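Side-chain contacts in oxidoreductase, NAD-binding/iron-sulfur cluster-binding protein (Nitratireductor pacificus pht-3B, PDB 6ZXU), which acts as a catabolic reductive dehalogenase, carrying a cobalamin and two 4Fe-4S clusters that probably serve the reductive removal of halogen from its substrates: residues A[698-701]-A[702-706]; A[83-86]-A[87-90]; A[436-439]-A[440-444]. One frame throughout, in Å; residues are numbered along the deposited sequence.

Interaction 1 (A[698-701]-A[702-706]); sequences VDRS and GGLAE
Asp699 N-caps helix 700-709, its carboxylate accepting from the backbone N-H of Gly702. From CB the side chain leaves opposite the backbone N (chi1 180°), which carries the carboxylate over the first turn. Asp699 CG comes to 3.6 Å from Gly702 N. Beyond it, Asp699 OD1 takes the bond from Gly702 N at 3.0 Å, while Asp699 OD2 lies close to Gly702 CA at 3.6 Å. The donor reaches OD1 from above the carboxylate plane, 58° out of it, and Ser701 OG adds a weak bond to the same oxygen. An alanine here would probably leave the Gly702 N-H at the helix start without its capping acceptor, and Ser701 OG without its weak partner. Regular backbone bonds follow, Gly703 N to Asp699 O at 2.9 Å and Leu704 N to Arg700 O at 2.9 Å. On another side of the turn, Leu704 CD1 rests against Arg700 CG at 4.1 Å. The extended Arg700 carries its guanidinium on to salt bridges with Asp571 and, in helix 572-581, Glu573. Val698, just before the cap, packs on that helix at Glu573 and on helix 317-323 at Phe317 and Arg320.

Interaction 2 (A[83-86]-A[87-90]); sequences LFTR and FLDG
Phe87 and Leu88 fold back on the last turn of helix 74-85 through a type I beta turn from Thr85 to Leu88. Two backbone hydrogen bonds set the reversal: Phe87 N donates to Phe84 O at 3.0 Å, and Leu88 N to Thr85 O at 3.2 Å with an almost straight N-H...O angle of 170°.

Apolar contacts follow the same turn. Thr85 CG2 meets Leu88 CD1 at 4.0 Å, the two side chains slanting across each other, while Leu83 CD1 lies 4.4 Å from Phe87 CE2. Leu88 also lies on strand 194-198 and helix 168-190, and its carbonyl, like that of Phe87, accepts from Arg188. Thr85 OG1 turns back along the helix to Ala81 O.

The remaining contact is between an arginine and a ring. Arg86 and Phe87 run side by side in the same direction. The bend at chi3 turns one face of the guanidinium to Phe87 CZ, which lies 3.8 Å from Arg86 NH1, with the two planes 59° apart. Nearer the backbone there is a CH-pi contact: Arg86 CB sits 4.1 Å from the centroid of the Phe87 ring, only 4° off its normal.

Interaction 3 (A[436-439]-A[440-444]); sequences EGAS and GDDWI
Two aspartates, Asp441 and Asp442, hold Ser439 in a tight loop between helix 432-437 and helix 445-469, where Asp442 is the capping residue of the turn into the second helix. The two carboxylates use different sides of the serine, one binding its hydroxyl and the other its backbone. Ser439 OG, anti to the backbone N (chi1 -177°), reaches Asp441 OD1 at 2.8 Å and approaches that oxygen nearly in line with its C-O bond. Asp442 OD2 instead takes the backbone N-H of Ser439 at 2.8 Å, an almost straight bond (170°) whose donor stands above the carboxylate plane.

Asp442 CG sits between backbone N and carbonyl carbon (chi1 61°), an orientation that lets the carboxylate span two parts of the loop: while OD2 faces Ser439, Asp442 OD1 accepts the capping bond from Ile444 N at 3.2 Å, on its anti side but tilted well out of the carboxylate plane. Bonds at both oxygens should fix the rotation of this buried group. Ala438 CB lies beside the carboxylate, 3.6 Å from Asp442 OD2.

Gly440 has a positive phi, where a beta carbon would be jammed against Ser439 O. The second oxygen of Asp441, OD2, is held by Tyr578 and by a salt bridge to Arg661, whose backbone N also donates to Ser439 OG. The Asp441 side chain is about 6 Å from a bound iron/sulfur cluster and about 4 Å from that of Cys588, in the pocket of one cluster. Ser439 O receives Arg590 from the same pocket, so the loop probably belongs to its second shell. On the apolar side, the branch Ile444 CG2 comes to rest 4.1 Å from Ala438 CB.

From the N terminus, interaction 2 comes first, turning the chain out of helix 74-85 and setting it against helix 168-190 and strand 194-198, the latter at the edge of a four-stranded antiparallel sheet. Interaction 3 follows, rounding the short connection from helix 432-437 to helix 445-469 beside an iron/sulfur cluster. Interaction 1 is last, starting helix 700-709 next to helices 317-323 and 572-581. Each closes only a local turn; the three lie in series and neither nest nor cross. They do not touch: centres of 83-90 and 698-706 are 46 Å apart, while 436-444 is 29 Å from the former and 32 Å from the latter.

Interaction 1 (A[698-701]-A[702-706])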
ATOM      1  N   VAL A 698     -11.075 -29.142  -2.216  1.00 24.27           N
ATOM      2  CA  VAL A 698      -9.672 -29.087  -2.592  1.00 24.19           C
ATOM      3  C   VAL A 698      -9.071 -30.513  -2.494  1.00 26.97           C
ATOM      4  O   VAL A 698      -9.237 -31.207  -1.495  1.00 27.35           O
ATOM      5  CB  VAL A 698      -8.912 -28.084  -1.720  1.00 25.95           C
ATOM      6  CG1 VAL A 698      -7.427 -28.188  -1.976  1.00 31.75           C
ATOM      7  CG2 VAL A 698      -9.277 -26.685  -2.122  1.00 25.70           C
ATOM      8  N   ASP A 699      -8.345 -30.956  -3.528  1.00 24.58           N
ATOM      9  CA  ASP A 699      -7.794 -32.307  -3.533  1.00 23.21           C
ATOM     10  C   ASP A 699      -6.401 -32.314  -2.919  1.00 23.45           C
ATOM     11  O   ASP A 699      -5.407 -32.317  -3.629  1.00 23.37           O
ATOM     12  CB  ASP A 699      -7.796 -32.838  -4.966  1.00 26.27           C
ATOM     13  CG  ASP A 699      -7.221 -34.265  -5.073  1.00 31.73           C
ATOM     14  OD1 ASP A 699      -6.927 -34.884  -4.017  1.00 29.43           O
ATOM     15  OD2 ASP A 699      -6.985 -34.773  -6.228  1.00 35.75           O
ATOM     16  N   ARG A 700      -6.329 -32.419  -1.619  1.00 20.92           N
ATOM     17  CA  ARG A 700      -5.032 -32.261  -0.966  1.00 21.76           C
ATOM     18  C   ARG A 700      -4.151 -33.434  -1.226  1.00 22.41           C
ATOM     19  O   ARG A 700      -2.957 -33.260  -1.516  1.00 21.83           O
ATOM     20  CB  ARG A 700      -5.211 -32.018   0.531  1.00 25.73           C
ATOM     21  CG  ARG A 700      -3.890 -31.718   1.186  1.00 25.13           C
ATOM     22  CD  ARG A 700      -4.032 -30.860   2.412  1.00 26.09           C
ATOM     23  NE  ARG A 700      -2.690 -30.570   2.916  1.00 26.08           N
ATOM     24  CZ  ARG A 700      -1.966 -29.520   2.600  1.00 22.16           C
ATOM     25  NH1 ARG A 700      -2.447 -28.573   1.810  1.00 21.70           N
ATOM     26  NH2 ARG A 700      -0.762 -29.434   3.098  1.00 21.88           N
ATOM     27  N   SER A 701      -4.648 -34.645  -1.140  1.00 19.71           N
ATOM     28  CA  SER A 701      -3.723 -35.760  -1.406  1.00 22.24           C
ATOM     29  C   SER A 701      -3.177 -35.674  -2.838  1.00 23.69           C
ATOM     30  O   SER A 701      -1.986 -35.946  -3.092  1.00 21.57           O
ATOM     31  CB  SER A 701      -4.383 -37.099  -1.129  1.00 25.60           C
ATOM     32  OG  SER A 701      -5.513 -37.048  -1.892  1.00 32.31           O
ATOM     33  N   GLY A 702      -3.997 -35.240  -3.785  1.00 19.54           N
ATOM     34  CA  GLY A 702      -3.517 -35.082  -5.165  1.00 18.10           C
ATOM     35  C   GLY A 702      -2.478 -33.947  -5.258  1.00 18.67           C
ATOM     36  O   GLY A 702      -1.519 -34.059  -5.982  1.00 17.98           O
ATOM     37  N   GLY A 703      -2.697 -32.833  -4.537  1.00 16.74           N
ATOM     38  CA  GLY A 703      -1.737 -31.703  -4.544  1.00 16.14           C
ATOM     39  C   GLY A 703      -0.424 -32.050  -3.911  1.00 17.18           C
ATOM     40  O   GLY A 703       0.605 -31.578  -4.369  1.00 14.48           O
ATOM     41  N   LEU A 704      -0.426 -32.897  -2.875  1.00 15.70           N
ATOM     42  CA  LEU A 704       0.829 -33.392  -2.325  1.00 17.87           C
ATOM     43  C   LEU A 704       1.566 -34.226  -3.297  1.00 15.47           C
ATOM     44  O   LEU A 704       2.790 -34.092  -3.466  1.00 16.66           O
ATOM     45  CB  LEU A 704       0.579 -34.193  -1.014  1.00 20.92           C
ATOM     46  CG  LEU A 704       0.048 -33.364   0.181  1.00 22.05           C
ATOM     47  CD1 LEU A 704      -0.610 -34.257   1.223  1.00 21.01           C
ATOM     48  CD2 LEU A 704       1.168 -32.562   0.815  1.00 25.05           C
ATOM     49  N   ALA A 705       0.845 -35.099  -4.009  1.00 16.46           N
ATOM     50  CA  ALA A 705       1.508 -35.983  -5.019  1.00 17.70           C
ATOM     51  C   ALA A 705       2.009 -35.180  -6.202  1.00 19.43           C
ATOM     52  O   ALA A 705       3.047 -35.471  -6.785  1.00 19.55           O
ATOM     53  CB  ALA A 705       0.569 -37.061  -5.483  1.00 19.31           C
ATOM     54  N   GLU A 706       1.257 -34.167  -6.588  1.00 19.80           N
ATOM     55  CA  GLU A 706       1.654 -33.280  -7.659  1.00 19.41           C
ATOM     56  C   GLU A 706       2.959 -32.555  -7.351  1.00 20.50           C
ATOM     57  O   GLU A 706       3.855 -32.442  -8.200  1.00 16.70           O
ATOM     58  CB  GLU A 706       0.536 -32.275  -7.910  1.00 20.66           C
ATOM     59  CG  GLU A 706       0.744 -31.372  -9.086  1.00 23.86           C
ATOM     60  CD  GLU A 706       0.546 -32.167 -10.388  1.00 30.82           C
ATOM     61  OE1 GLU A 706       0.013 -33.333 -10.289  1.00 29.61           O
ATOM     62  OE2 GLU A 706       0.921 -31.649 -11.483  1.00 33.41           O
TER

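Interaction 2 (A[83-86]-A[87-90])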
ATOM      1  N   LEU A  83     -16.624  10.916  -5.050  1.00 25.13           N
ATOM      2  CA  LEU A  83     -16.919   9.602  -4.555  1.00 24.47           C
ATOM      3  C   LEU A  83     -16.613   9.503  -3.069  1.00 24.70           C
ATOM      4  O   LEU A  83     -17.408   9.003  -2.312  1.00 24.90           O
ATOM      5  CB  LEU A  83     -16.101   8.587  -5.310  1.00 24.94           C
ATOM      6  CG  LEU A  83     -16.218   7.174  -4.819  1.00 25.59           C
ATOM      7  CD1 LEU A  83     -17.623   6.687  -5.112  1.00 32.40           C
ATOM      8  CD2 LEU A  83     -15.151   6.289  -5.543  1.00 28.12           C
ATOM      9  N   PHE A  84     -15.434   9.971  -2.649  1.00 27.06           N
ATOM     10  CA  PHE A  84     -15.050   9.866  -1.251  1.00 24.82           C
ATOM     11  C   PHE A  84     -15.888  10.735  -0.323  1.00 23.71           C
ATOM     12  O   PHE A  84     -16.103  10.352   0.810  1.00 20.66           O
ATOM     13  CB  PHE A  84     -13.538  10.184  -1.063  1.00 25.06           C
ATOM     14  CG  PHE A  84     -12.619   9.293  -1.841  1.00 23.53           C
ATOM     15  CD1 PHE A  84     -12.961   7.960  -2.128  1.00 24.04           C
ATOM     16  CD2 PHE A  84     -11.346   9.740  -2.202  1.00 23.18           C
ATOM     17  CE1 PHE A  84     -12.102   7.153  -2.885  1.00 21.14           C
ATOM     18  CE2 PHE A  84     -10.481   8.930  -2.915  1.00 23.64           C
ATOM     19  CZ  PHE A  84     -10.844   7.647  -3.275  1.00 21.51           C
ATOM     20  N   THR A  85     -16.384  11.866  -0.834  1.00 22.58           N
ATOM     21  CA  THR A  85     -17.365  12.685  -0.151  1.00 23.76           C
ATOM     22  C   THR A  85     -18.617  11.988   0.388  1.00 24.25           C
ATOM     23  O   THR A  85     -19.079  12.285   1.488  1.00 25.74           O
ATOM     24  CB  THR A  85     -17.809  13.823  -1.064  1.00 26.52           C
ATOM     25  OG1 THR A  85     -16.665  14.607  -1.430  1.00 26.41           O
ATOM     26  CG2 THR A  85     -18.827  14.666  -0.396  1.00 26.59           C
ATOM     27  N   ARG A  86     -19.097  10.966  -0.313  1.00 26.39           N
ATOM     28  CA  ARG A  86     -20.248  10.163   0.134  1.00 25.90           C
ATOM     29  C   ARG A  86     -19.976   9.452   1.434  1.00 26.06           C
ATOM     30  O   ARG A  86     -20.893   8.986   2.097  1.00 26.43           O
ATOM     31  CB  ARG A  86     -20.621   9.112  -0.959  1.00 31.70           C
ATOM     32  CG  ARG A  86     -20.709   9.814  -2.326  1.00 36.72           C
ATOM     33  CD  ARG A  86     -21.449   9.128  -3.444  1.00 52.03           C
ATOM     34  NE  ARG A  86     -21.157   7.708  -3.615  1.00 56.46           N
ATOM     35  CZ  ARG A  86     -21.924   6.696  -3.193  1.00 71.28           C
ATOM     36  NH1 ARG A  86     -21.553   5.432  -3.467  1.00 69.64           N
ATOM     37  NH2 ARG A  86     -23.047   6.929  -2.493  1.00 79.68           N
ATOM     38  N   PHE A  87     -18.723   9.332   1.835  1.00 21.51           N
ATOM     39  CA  PHE A  87     -18.438   8.555   3.038  1.00 23.22           C
ATOM     40  C   PHE A  87     -17.851   9.418   4.209  1.00 21.78           C
ATOM     41  O   PHE A  87     -17.329   8.857   5.198  1.00 20.02           O
ATOM     42  CB  PHE A  87     -17.473   7.387   2.686  1.00 24.86           C
ATOM     43  CG  PHE A  87     -17.922   6.594   1.478  1.00 25.51           C
ATOM     44  CD1 PHE A  87     -19.096   5.847   1.556  1.00 29.36           C
ATOM     45  CD2 PHE A  87     -17.265   6.677   0.284  1.00 27.08           C
ATOM     46  CE1 PHE A  87     -19.606   5.202   0.448  1.00 27.79           C
ATOM     47  CE2 PHE A  87     -17.742   5.992  -0.806  1.00 30.95           C
ATOM     48  CZ  PHE A  87     -18.901   5.255  -0.728  1.00 28.17           C
ATOM     49  N   LEU A  88     -17.955  10.729   4.089  1.00 20.43           N
ATOM     50  CA  LEU A  88     -17.576  11.654   5.161  1.00 21.75           C
ATOM     51  C   LEU A  88     -18.550  11.583   6.324  1.00 24.79           C
ATOM     52  O   LEU A  88     -18.208  11.884   7.479  1.00 22.48           O
ATOM     53  CB  LEU A  88     -17.513  13.062   4.633  1.00 23.16           C
ATOM     54  CG  LEU A  88     -16.515  13.337   3.584  1.00 20.16           C
ATOM     55  CD1 LEU A  88     -16.677  14.737   3.027  1.00 21.83           C
ATOM     56  CD2 LEU A  88     -15.068  13.163   4.031  1.00 23.13           C
ATOM     57  N   ASP A  89     -19.757  11.085   6.080  1.00 25.44           N
ATOM     58  CA  ASP A  89     -20.624  10.684   7.206  1.00 25.98           C
ATOM     59  C   ASP A  89     -21.264   9.341   6.914  1.00 26.41           C
ATOM     60  O   ASP A  89     -21.153   8.817   5.822  1.00 26.13           O
ATOM     61  CB  ASP A  89     -21.737  11.686   7.401  1.00 31.46           C
ATOM     62  CG  ASP A  89     -22.165  11.845   8.937  1.00 36.46           C
ATOM     63  OD1 ASP A  89     -21.940  10.884   9.791  1.00 30.07           O
ATOM     64  OD2 ASP A  89     -22.747  12.969   9.228  1.00 37.59           O
ATOM     65  N   GLY A  90     -21.841   8.757   7.923  1.00 25.75           N
ATOM     66  CA  GLY A  90     -22.342   7.412   7.824  1.00 28.59           C
ATOM     67  C   GLY A  90     -22.985   6.941   9.119  1.00 28.90           C
ATOM     68  O   GLY A  90     -23.022   7.626  10.138  1.00 30.81           O
TER

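Interaction 3 (A[436-439]-A[440-444])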
ATOM      1  N   GLU A 436       6.792  -3.103  12.219  1.00 17.42           N
ATOM      2  CA  GLU A 436       7.755  -3.325  13.283  1.00 20.60           C
ATOM      3  C   GLU A 436       7.089  -3.598  14.635  1.00 17.69           C
ATOM      4  O   GLU A 436       7.609  -4.338  15.408  1.00 19.47           O
ATOM      5  CB  GLU A 436       8.711  -2.107  13.420  1.00 22.43           C
ATOM      6  CG  GLU A 436       9.960  -2.206  12.551  1.00 31.72           C
ATOM      7  CD  GLU A 436      10.733  -3.589  12.671  1.00 35.66           C
ATOM      8  OE1 GLU A 436      10.618  -4.491  11.751  1.00 40.21           O
ATOM      9  OE2 GLU A 436      11.442  -3.802  13.714  1.00 40.08           O
ATOM     10  N   GLY A 437       5.986  -2.914  14.917  1.00 18.93           N
ATOM     11  CA  GLY A 437       5.258  -3.082  16.151  1.00 19.53           C
ATOM     12  C   GLY A 437       4.434  -4.363  16.218  1.00 18.17           C
ATOM     13  O   GLY A 437       4.018  -4.760  17.270  1.00 16.89           O
ATOM     14  N   ALA A 438       4.174  -4.990  15.054  1.00 19.43           N
ATOM     15  CA  ALA A 438       3.122  -5.987  14.835  1.00 16.45           C
ATOM     16  C   ALA A 438       3.715  -7.365  14.882  1.00 15.55           C
ATOM     17  O   ALA A 438       4.887  -7.564  14.681  1.00 15.28           O
ATOM     18  CB  ALA A 438       2.470  -5.776  13.490  1.00 17.31           C
ATOM     19  N   SER A 439       2.867  -8.326  15.165  1.00 16.80           N
ATOM     20  CA  SER A 439       3.218  -9.732  15.083  1.00 18.02           C
ATOM     21  C   SER A 439       3.270 -10.203  13.576  1.00 17.28           C
ATOM     22  O   SER A 439       3.850 -11.227  13.267  1.00 15.82           O
ATOM     23  CB  SER A 439       2.169 -10.582  15.835  1.00 18.10           C
ATOM     24  OG  SER A 439       2.567 -11.935  15.813  1.00 21.13           O
ATOM     25  N   GLY A 440       2.615  -9.457  12.697  1.00 18.05           N
ATOM     26  CA  GLY A 440       2.347  -9.925  11.348  1.00 17.94           C
ATOM     27  C   GLY A 440       1.018 -10.565  11.128  1.00 17.15           C
ATOM     28  O   GLY A 440       0.441 -10.408  10.049  1.00 16.86           O
ATOM     29  N   ASP A 441       0.506 -11.288  12.160  1.00 17.95           N
ATOM     30  CA  ASP A 441      -0.836 -11.874  12.125  1.00 17.48           C
ATOM     31  C   ASP A 441      -1.733 -11.392  13.296  1.00 16.39           C
ATOM     32  O   ASP A 441      -2.608 -12.123  13.758  1.00 14.59           O
ATOM     33  CB  ASP A 441      -0.729 -13.342  12.126  1.00 16.22           C
ATOM     34  CG  ASP A 441       0.127 -13.854  13.312  1.00 19.04           C
ATOM     35  OD1 ASP A 441       0.744 -13.028  14.039  1.00 17.78           O
ATOM     36  OD2 ASP A 441       0.239 -15.079  13.442  1.00 15.23           O
ATOM     37  N   ASP A 442      -1.584 -10.139  13.718  1.00 16.17           N
ATOM     38  CA  ASP A 442      -2.436  -9.600  14.768  1.00 16.06           C
ATOM     39  C   ASP A 442      -3.507  -8.738  14.232  1.00 17.71           C
ATOM     40  O   ASP A 442      -3.879  -8.885  13.077  1.00 19.21           O
ATOM     41  CB  ASP A 442      -1.559  -8.890  15.816  1.00 20.47           C
ATOM     42  CG  ASP A 442      -0.745  -7.700  15.236  1.00 19.77           C
ATOM     43  OD1 ASP A 442      -1.174  -7.102  14.238  1.00 20.98           O
ATOM     44  OD2 ASP A 442       0.311  -7.342  15.837  1.00 19.84           O
ATOM     45  N   TRP A 443      -4.046  -7.811  15.037  1.00 17.94           N
ATOM     46  CA  TRP A 443      -5.259  -7.057  14.693  1.00 18.09           C
ATOM     47  C   TRP A 443      -5.090  -5.998  13.648  1.00 17.34           C
ATOM     48  O   TRP A 443      -6.062  -5.577  13.055  1.00 19.90           O
ATOM     49  CB  TRP A 443      -5.994  -6.502  15.998  1.00 21.09           C
ATOM     50  CG  TRP A 443      -6.395  -7.662  16.782  1.00 18.85           C
ATOM     51  CD1 TRP A 443      -5.780  -8.191  17.867  1.00 20.23           C
ATOM     52  CD2 TRP A 443      -7.441  -8.575  16.420  1.00 19.55           C
ATOM     53  NE1 TRP A 443      -6.412  -9.364  18.215  1.00 21.41           N
ATOM     54  CE2 TRP A 443      -7.408  -9.632  17.326  1.00 20.31           C
ATOM     55  CE3 TRP A 443      -8.410  -8.578  15.448  1.00 18.11           C
ATOM     56  CZ2 TRP A 443      -8.335 -10.714  17.259  1.00 23.14           C
ATOM     57  CZ3 TRP A 443      -9.335  -9.631  15.377  1.00 19.31           C
ATOM     58  CH2 TRP A 443      -9.284 -10.684  16.283  1.00 20.78           C
ATOM     59  N   ILE A 444      -3.868  -5.617  13.344  1.00 19.00           N
ATOM     60  CA  ILE A 444      -3.637  -4.566  12.342  1.00 16.54           C
ATOM     61  C   ILE A 444      -3.272  -5.120  10.942  1.00 16.79           C
ATOM     62  O   ILE A 444      -3.124  -4.378  10.004  1.00 14.46           O
ATOM     63  CB  ILE A 444      -2.586  -3.585  12.860  1.00 15.64           C
ATOM     64  CG1 ILE A 444      -2.694  -2.195  12.172  1.00 15.47           C
ATOM     65  CG2 ILE A 444      -1.166  -4.113  12.694  1.00 15.28           C
ATOM     66  CD1 ILE A 444      -4.033  -1.568  12.368  1.00 17.69           C
TER